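Local coordinates for spore germination protein GerM (Bacillus subtilis subsp. subtilis str. 168, PDB 6GZB) that is of unknown molecular function but affects both sporulation and spore germination, at residues A[178-181]-A[182-185]; A[144-147]-A[148-151]; A[192-195]-A[196-199]. All blocks are in the same frame, centred on the assembly; numbering follows the deposited sequence.

Contact 1 (A[178-181]-A[182-185])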
loop_
_atom_site.group_PDB
_atom_site.type_symbol
_atom_site.label_atom_id
_atom_site.label_comp_id
_atom_site.label_asym_id
_atom_site.label_seq_id
_atom_site.Cartn_x
_atom_site.Cartn_y
_atom_site.Cartn_z
ATOM N N ASP A 178 -14.128 11.184 -6.915
ATOM C CA ASP A 178 -13.956 10.067 -6.021
ATOM C C ASP A 178 -12.491 9.622 -6.054
ATOM O O ASP A 178 -12.040 9.039 -7.039
ATOM C CB ASP A 178 -14.867 8.914 -6.457
ATOM C CG ASP A 178 -14.822 7.736 -5.488
ATOM O OD1 ASP A 178 -13.712 7.233 -5.196
ATOM O OD2 ASP A 178 -15.893 7.345 -4.985
ATOM N N LEU A 179 -11.752 9.931 -4.995
ATOM C CA LEU A 179 -10.311 9.638 -4.933
ATOM C C LEU A 179 -10.041 8.699 -3.763
ATOM O O LEU A 179 -10.303 9.052 -2.611
ATOM C CB LEU A 179 -9.526 10.927 -4.725
ATOM C CG LEU A 179 -8.144 11.088 -5.356
ATOM C CD1 LEU A 179 -7.372 12.179 -4.638
ATOM C CD2 LEU A 179 -7.363 9.799 -5.368
ATOM N N SER A 180 -9.514 7.512 -4.058
ATOM C CA SER A 180 -9.322 6.486 -3.035
ATOM C C SER A 180 -8.159 5.559 -3.376
ATOM O O SER A 180 -7.471 5.747 -4.390
ATOM C CB SER A 180 -10.605 5.662 -2.884
ATOM O OG SER A 180 -10.714 4.714 -3.929
ATOM N N ARG A 181 -7.953 4.545 -2.537
ATOM C CA ARG A 181 -6.895 3.560 -2.761
ATOM C C ARG A 181 -7.122 2.783 -4.040
ATOM O O ARG A 181 -6.187 2.219 -4.598
ATOM C CB ARG A 181 -6.770 2.602 -1.575
ATOM C CG ARG A 181 -6.242 3.274 -0.323
ATOM C CD ARG A 181 -5.776 2.295 0.757
ATOM N NE ARG A 181 -5.169 3.025 1.870
ATOM C CZ ARG A 181 -4.424 2.487 2.829
ATOM N NH1 ARG A 181 -4.173 1.188 2.846
ATOM N NH2 ARG A 181 -3.923 3.262 3.776
ATOM N N LYS A 182 -8.354 2.794 -4.538
ATOM C CA LYS A 182 -8.686 2.052 -5.751
ATOM C C LYS A 182 -8.146 2.750 -6.993
ATOM O O LYS A 182 -8.045 2.144 -8.056
ATOM C CB LYS A 182 -10.199 1.857 -5.884
ATOM C CG LYS A 182 -10.779 0.871 -4.886
ATOM C CD LYS A 182 -12.298 0.891 -4.916
ATOM C CE LYS A 182 -12.875 -0.239 -4.080
ATOM N NZ LYS A 182 -14.354 -0.308 -4.211
ATOM N N ASP A 183 -7.788 4.017 -6.854
ATOM C CA ASP A 183 -7.099 4.731 -7.923
ATOM C C ASP A 183 -5.626 4.311 -8.062
ATOM O O ASP A 183 -4.929 4.740 -8.973
ATOM C CB ASP A 183 -7.237 6.227 -7.690
ATOM C CG ASP A 183 -8.681 6.700 -7.850
ATOM O OD1 ASP A 183 -9.166 6.667 -8.997
ATOM O OD2 ASP A 183 -9.351 7.027 -6.841
ATOM N N GLY A 184 -5.188 3.398 -7.207
ATOM C CA GLY A 184 -3.914 2.709 -7.413
ATOM C C GLY A 184 -2.752 3.430 -6.762
ATOM O O GLY A 184 -2.914 4.483 -6.131
ATOM N N ILE A 185 -1.568 2.852 -6.925
ATOM C CA ILE A 185 -0.356 3.382 -6.320
ATOM C C ILE A 185 0.842 2.794 -7.053
ATOM O O ILE A 185 0.800 1.636 -7.468
ATOM C CB ILE A 185 -0.301 3.050 -4.808
ATOM C CG1 ILE A 185 0.906 3.710 -4.149
ATOM C CG2 ILE A 185 -0.275 1.551 -4.572
ATOM C CD1 ILE A 185 0.770 3.829 -2.642
HETATM O O HOH W 1 -4.806 5.994 -4.909
#
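S180 and D183 grip each other in a local contact at the start of a short 3-10 turn, in the linker between strand 163-164 and strand 198-208. S180 begins an ST turn: its OG accepts the amide of K182, with N to OG at 3.1 Å. The aspartate replies in the opposite sense, since D183 OD2 lies 2.8 Å from S180 N and takes that N-H almost end-on to its C-O bond. This is the bond an N3 side chain makes in a capping box, but the box is not completed, as S180 OG takes the amide of K182. With CG beside its own backbone N (chi1 -67°), the D183 carboxylate folds back over the turn, and L179 CD2 passes OD2 at 3.7 Å.

Two i to i+3 backbone bonds, D183 N to S180 O and G184 N to R181 O, give the turn its 3-10 character. G184 ends it with a positive phi of 90°, a conformation that suits glycine. The R181 chain, extended from CG to NE, reaches W145 at the end of helix 136-147. A water donates to both S180 O and G184 O, 2.7 Å from each.

Contact 2 (A[144-147]-A[148-151])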
loop_
_atom_site.group_PDB
_atom_site.type_symbol
_atom_site.label_atom_id
_atom_site.label_comp_id
_atom_site.label_asym_id
_atom_site.label_seq_id
_atom_site.Cartn_x
_atom_site.Cartn_y
_atom_site.Cartn_z
ATOM N N THR A 144 -3.505 10.400 -0.416
ATOM C CA THR A 144 -4.671 9.535 -0.466
ATOM C C THR A 144 -4.508 8.338 0.460
ATOM O O THR A 144 -5.415 7.996 1.214
ATOM C CB THR A 144 -4.957 9.048 -1.898
ATOM O OG1 THR A 144 -5.212 10.178 -2.744
ATOM C CG2 THR A 144 -6.178 8.139 -1.914
ATOM N N TRP A 145 -3.351 7.689 0.394
ATOM C CA TRP A 145 -3.150 6.467 1.152
ATOM C C TRP A 145 -2.918 6.776 2.624
ATOM O O TRP A 145 -3.351 6.017 3.500
ATOM C CB TRP A 145 -2.000 5.639 0.580
ATOM C CG TRP A 145 -2.393 4.849 -0.623
ATOM C CD1 TRP A 145 -2.796 5.345 -1.824
ATOM C CD2 TRP A 145 -2.449 3.428 -0.737
ATOM N NE1 TRP A 145 -3.135 4.326 -2.666
ATOM C CE2 TRP A 145 -2.917 3.133 -2.037
ATOM C CE3 TRP A 145 -2.148 2.371 0.125
ATOM C CZ2 TRP A 145 -3.113 1.827 -2.488
ATOM C CZ3 TRP A 145 -2.340 1.064 -0.327
ATOM C CH2 TRP A 145 -2.826 0.807 -1.614
ATOM N N THR A 146 -2.308 7.922 2.904
ATOM C CA THR A 146 -2.121 8.340 4.290
ATOM C C THR A 146 -3.461 8.652 4.984
ATOM O O THR A 146 -3.712 8.196 6.107
ATOM C CB THR A 146 -1.162 9.535 4.406
ATOM O OG1 THR A 146 0.117 9.178 3.869
ATOM C CG2 THR A 146 -0.989 9.939 5.862
ATOM N N LEU A 147 -4.343 9.363 4.290
ATOM C CA LEU A 147 -5.645 9.715 4.852
ATOM C C LEU A 147 -6.537 8.492 5.021
ATOM O O LEU A 147 -7.241 8.367 6.019
ATOM C CB LEU A 147 -6.354 10.757 3.980
ATOM C CG LEU A 147 -5.818 12.180 4.120
ATOM C CD1 LEU A 147 -6.522 13.127 3.155
ATOM C CD2 LEU A 147 -5.979 12.651 5.553
ATOM N N THR A 148 -6.495 7.578 4.061
ATOM C CA THR A 148 -7.426 6.454 4.051
ATOM C C THR A 148 -7.010 5.316 4.958
ATOM O O THR A 148 -7.697 4.294 5.028
ATOM C CB THR A 148 -7.660 5.907 2.623
ATOM O OG1 THR A 148 -6.411 5.666 1.972
ATOM C CG2 THR A 148 -8.469 6.914 1.807
ATOM N N GLN A 149 -5.922 5.489 5.699
ATOM C CA GLN A 149 -5.588 4.504 6.729
ATOM C C GLN A 149 -6.604 4.546 7.876
ATOM O O GLN A 149 -6.739 3.593 8.622
ATOM C CB GLN A 149 -4.172 4.720 7.273
ATOM C CG GLN A 149 -4.049 5.840 8.290
ATOM C CD GLN A 149 -2.605 6.109 8.654
ATOM O OE1 GLN A 149 -2.028 5.389 9.462
ATOM N NE2 GLN A 149 -2.001 7.121 8.031
ATOM N N PHE A 150 -7.270 5.681 8.043
ATOM C CA PHE A 150 -8.240 5.855 9.114
ATOM C C PHE A 150 -9.605 5.307 8.714
ATOM O O PHE A 150 -10.038 5.435 7.560
ATOM C CB PHE A 150 -8.373 7.332 9.455
ATOM C CG PHE A 150 -7.097 7.962 9.903
ATOM C CD1 PHE A 150 -6.644 7.784 11.196
ATOM C CD2 PHE A 150 -6.352 8.747 9.037
ATOM C CE1 PHE A 150 -5.466 8.375 11.620
ATOM C CE2 PHE A 150 -5.165 9.328 9.447
ATOM C CZ PHE A 150 -4.710 9.125 10.736
ATOM N N SER A 151 -10.246 4.631 9.518
ATOM C CA SER A 151 -11.493 3.927 9.209
ATOM C C SER A 151 -12.612 4.905 8.838
ATOM O O SER A 151 -13.552 4.540 8.145
ATOM C CB SER A 151 -11.915 3.035 10.378
ATOM O OG SER A 151 -12.205 3.819 11.513
#
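Q149 turns back along T146 where helix 136-147 ends, the two side chains side by side and pointing the same way, and from CB to NE2 it follows the T146 carbonyl. CB starts 3.7 Å from T146 O. CG stands between the backbone N and the carbonyl carbon (chi1 79°), which turns the chain back toward the helix; it comes to 3.2 Å from T146 O and also lies over one face of the F150 ring, toward the rim. CD follows the same oxygen. At the tip, NE2 gives T146 O a 2.8 Å hydrogen bond of 161°, in the carbonyl plane and on a lone pair, with the oxygen nearly in the plane of the glutamine amide. NE2 also bonds to E55 O of strand 51-60, while T146 CG2 packs beside it.

One turn before T148, T144 O receives two donors from that residue, one from each face of its plane: the backbone N and the hydroxyl, the latter with OG1 at 2.6 Å. A type I turn from L147 to F150 continues the chain, closed by a weak F150 N to L147 O bond. The F150 ring sets its edge to that oxygen, with CD2 at 3.2 Å. Side chains thus serve carbonyls of the last helical turn. T148 OG1 donates to T144 O and accepts from R181 NE, and with the hydroxyl used both ways its rotation is probably fixed.

Contact 3 (A[192-195]-A[196-199])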
loop_
_atom_site.group_PDB
_atom_site.type_symbol
_atom_site.label_atom_id
_atom_site.label_comp_id
_atom_site.label_asym_id
_atom_site.label_seq_id
_atom_site.Cartn_x
_atom_site.Cartn_y
_atom_site.Cartn_z
ATOM N N VAL A 192 3.429 -1.493 -23.413
ATOM C CA VAL A 192 2.114 -1.123 -23.915
ATOM C C VAL A 192 1.038 -1.724 -23.015
ATOM O O VAL A 192 0.993 -2.937 -22.819
ATOM C CB VAL A 192 1.910 -1.587 -25.372
ATOM C CG1 VAL A 192 0.455 -1.425 -25.794
ATOM C CG2 VAL A 192 2.813 -0.787 -26.296
ATOM N N ASN A 193 0.202 -0.866 -22.435
ATOM C CA ASN A 193 -0.829 -1.327 -21.518
ATOM C C ASN A 193 -2.216 -1.008 -22.050
ATOM O O ASN A 193 -2.577 0.148 -22.210
ATOM C CB ASN A 193 -0.623 -0.702 -20.147
ATOM C CG ASN A 193 0.657 -1.174 -19.491
ATOM O OD1 ASN A 193 0.743 -2.320 -19.065
ATOM N ND2 ASN A 193 1.685 -0.322 -19.490
ATOM N N ASP A 194 -2.963 -2.050 -22.386
ATOM C CA ASP A 194 -4.310 -1.890 -22.919
ATOM C C ASP A 194 -5.284 -1.742 -21.764
ATOM O O ASP A 194 -5.687 -2.731 -21.173
ATOM C CB ASP A 194 -4.677 -3.110 -23.759
ATOM C CG ASP A 194 -6.015 -2.965 -24.459
ATOM O OD1 ASP A 194 -6.813 -2.069 -24.093
ATOM O OD2 ASP A 194 -6.303 -3.824 -25.304
ATOM N N LEU A 195 -5.686 -0.505 -21.480
ATOM C CA LEU A 195 -6.528 -0.212 -20.343
ATOM C C LEU A 195 -7.979 -0.624 -20.563
ATOM O O LEU A 195 -8.755 -0.672 -19.612
ATOM C CB LEU A 195 -6.456 1.274 -19.995
ATOM C CG LEU A 195 -5.053 1.826 -19.731
ATOM C CD1 LEU A 195 -5.115 3.260 -19.240
ATOM C CD2 LEU A 195 -4.314 0.955 -18.721
ATOM N N THR A 196 -8.347 -0.934 -21.801
ATOM C CA THR A 196 -9.714 -1.388 -22.074
ATOM C C THR A 196 -9.845 -2.862 -21.784
ATOM O O THR A 196 -10.940 -3.353 -21.539
ATOM C CB THR A 196 -10.157 -1.138 -23.543
ATOM O OG1 THR A 196 -9.508 -2.075 -24.418
ATOM C CG2 THR A 196 -9.816 0.275 -23.976
ATOM N N ALA A 197 -8.726 -3.578 -21.855
ATOM C CA ALA A 197 -8.743 -5.033 -21.740
ATOM C C ALA A 197 -8.225 -5.508 -20.389
ATOM O O ALA A 197 -8.126 -6.707 -20.163
ATOM C CB ALA A 197 -7.912 -5.660 -22.842
ATOM N N THR A 198 -7.863 -4.579 -19.508
ATOM C CA THR A 198 -7.283 -4.943 -18.223
ATOM C C THR A 198 -7.907 -4.132 -17.105
ATOM O O THR A 198 -8.519 -3.090 -17.343
ATOM C CB THR A 198 -5.762 -4.716 -18.193
ATOM O OG1 THR A 198 -5.479 -3.328 -18.379
ATOM C CG2 THR A 198 -5.063 -5.519 -19.266
ATOM N N HIS A 199 -7.734 -4.603 -15.876
ATOM C CA HIS A 199 -8.180 -3.847 -14.709
ATOM C C HIS A 199 -7.046 -3.782 -13.690
ATOM O O HIS A 199 -6.171 -4.646 -13.674
ATOM C CB HIS A 199 -9.423 -4.489 -14.089
ATOM C CG HIS A 199 -9.276 -5.954 -13.817
ATOM N ND1 HIS A 199 -9.062 -6.462 -12.551
ATOM C CD2 HIS A 199 -9.297 -7.019 -14.648
ATOM C CE1 HIS A 199 -8.980 -7.780 -12.615
ATOM N NE2 HIS A 199 -9.108 -8.143 -13.878
#
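D194 holds T196 through an Asx turn laid over a type I beta turn from D194 to A197, a surface contact in the approach to strand 198-208. D194, L195 and T196 have the most surface buried here, and D194 OD1 is the centre of the arrangement. With its CG anti to the backbone N (chi1 -175°), the aspartate runs beside its own carbonyl and extends its carboxylate over the turn. OD1 then takes two bonds from T196: the hydroxyl comes in on the syn lone pair, OG1 to OD1 at 2.7 Å, and the backbone N arrives on the anti side, 3.0 Å from OD1 and 30° out of the carboxylate plane. A weak third bond comes from A197 N. The other oxygen, OD2, rests against the methyl of A197 at 3.5 Å.

T196 OG1 stands between its backbone N and carbonyl carbon (chi1 74°), which lets hydroxyl and N-H both reach OD1. L195, at the second position of the turn, lays CB against T196 N at 3.4 Å, and its side chain touches R221 of strand 213-223.

The D194 carbonyl has two further donors, meeting it from opposite faces of its plane: A197 N, which closes the beta turn, and the hydroxyl of T198. T198 OG1 in turn accepts from R221 NE, tying the turn to the partner strand. With a valine in place of T198, D194 O would probably lose its hydroxyl donor and R221 NE this acceptor, leaving the turn less firmly tied to strand 213-223. Backbone bonds between A197 and N224 bring the chain into the antiparallel pair. T198 OG1 sits 2.9 Å from D194 O, and T198 CG2 lies 3.4 Å from that oxygen.

Overall arrangement
Contacts 2, 1 and 3 follow one another along the chain, and the first two meet directly. R181 of contact 1 joins the helix end of contact 2: its NH2 lies 2.8 Å from W145 O and its NE 2.9 Å from T148 OG1, while L179 CD2 packs against T144 OG1 at 3.4 Å. The centres of contacts 1 and 2 are about 11 Å apart. Contact 3 stands alone at the entry to strand 198-208, its centre about 17 Å from that of contact 1 and about 27 Å from that of contact 2. A 1,2-ethanediol, probably from the crystallisation liquor, lies about 4 Å from the F150 side chain of contact 2.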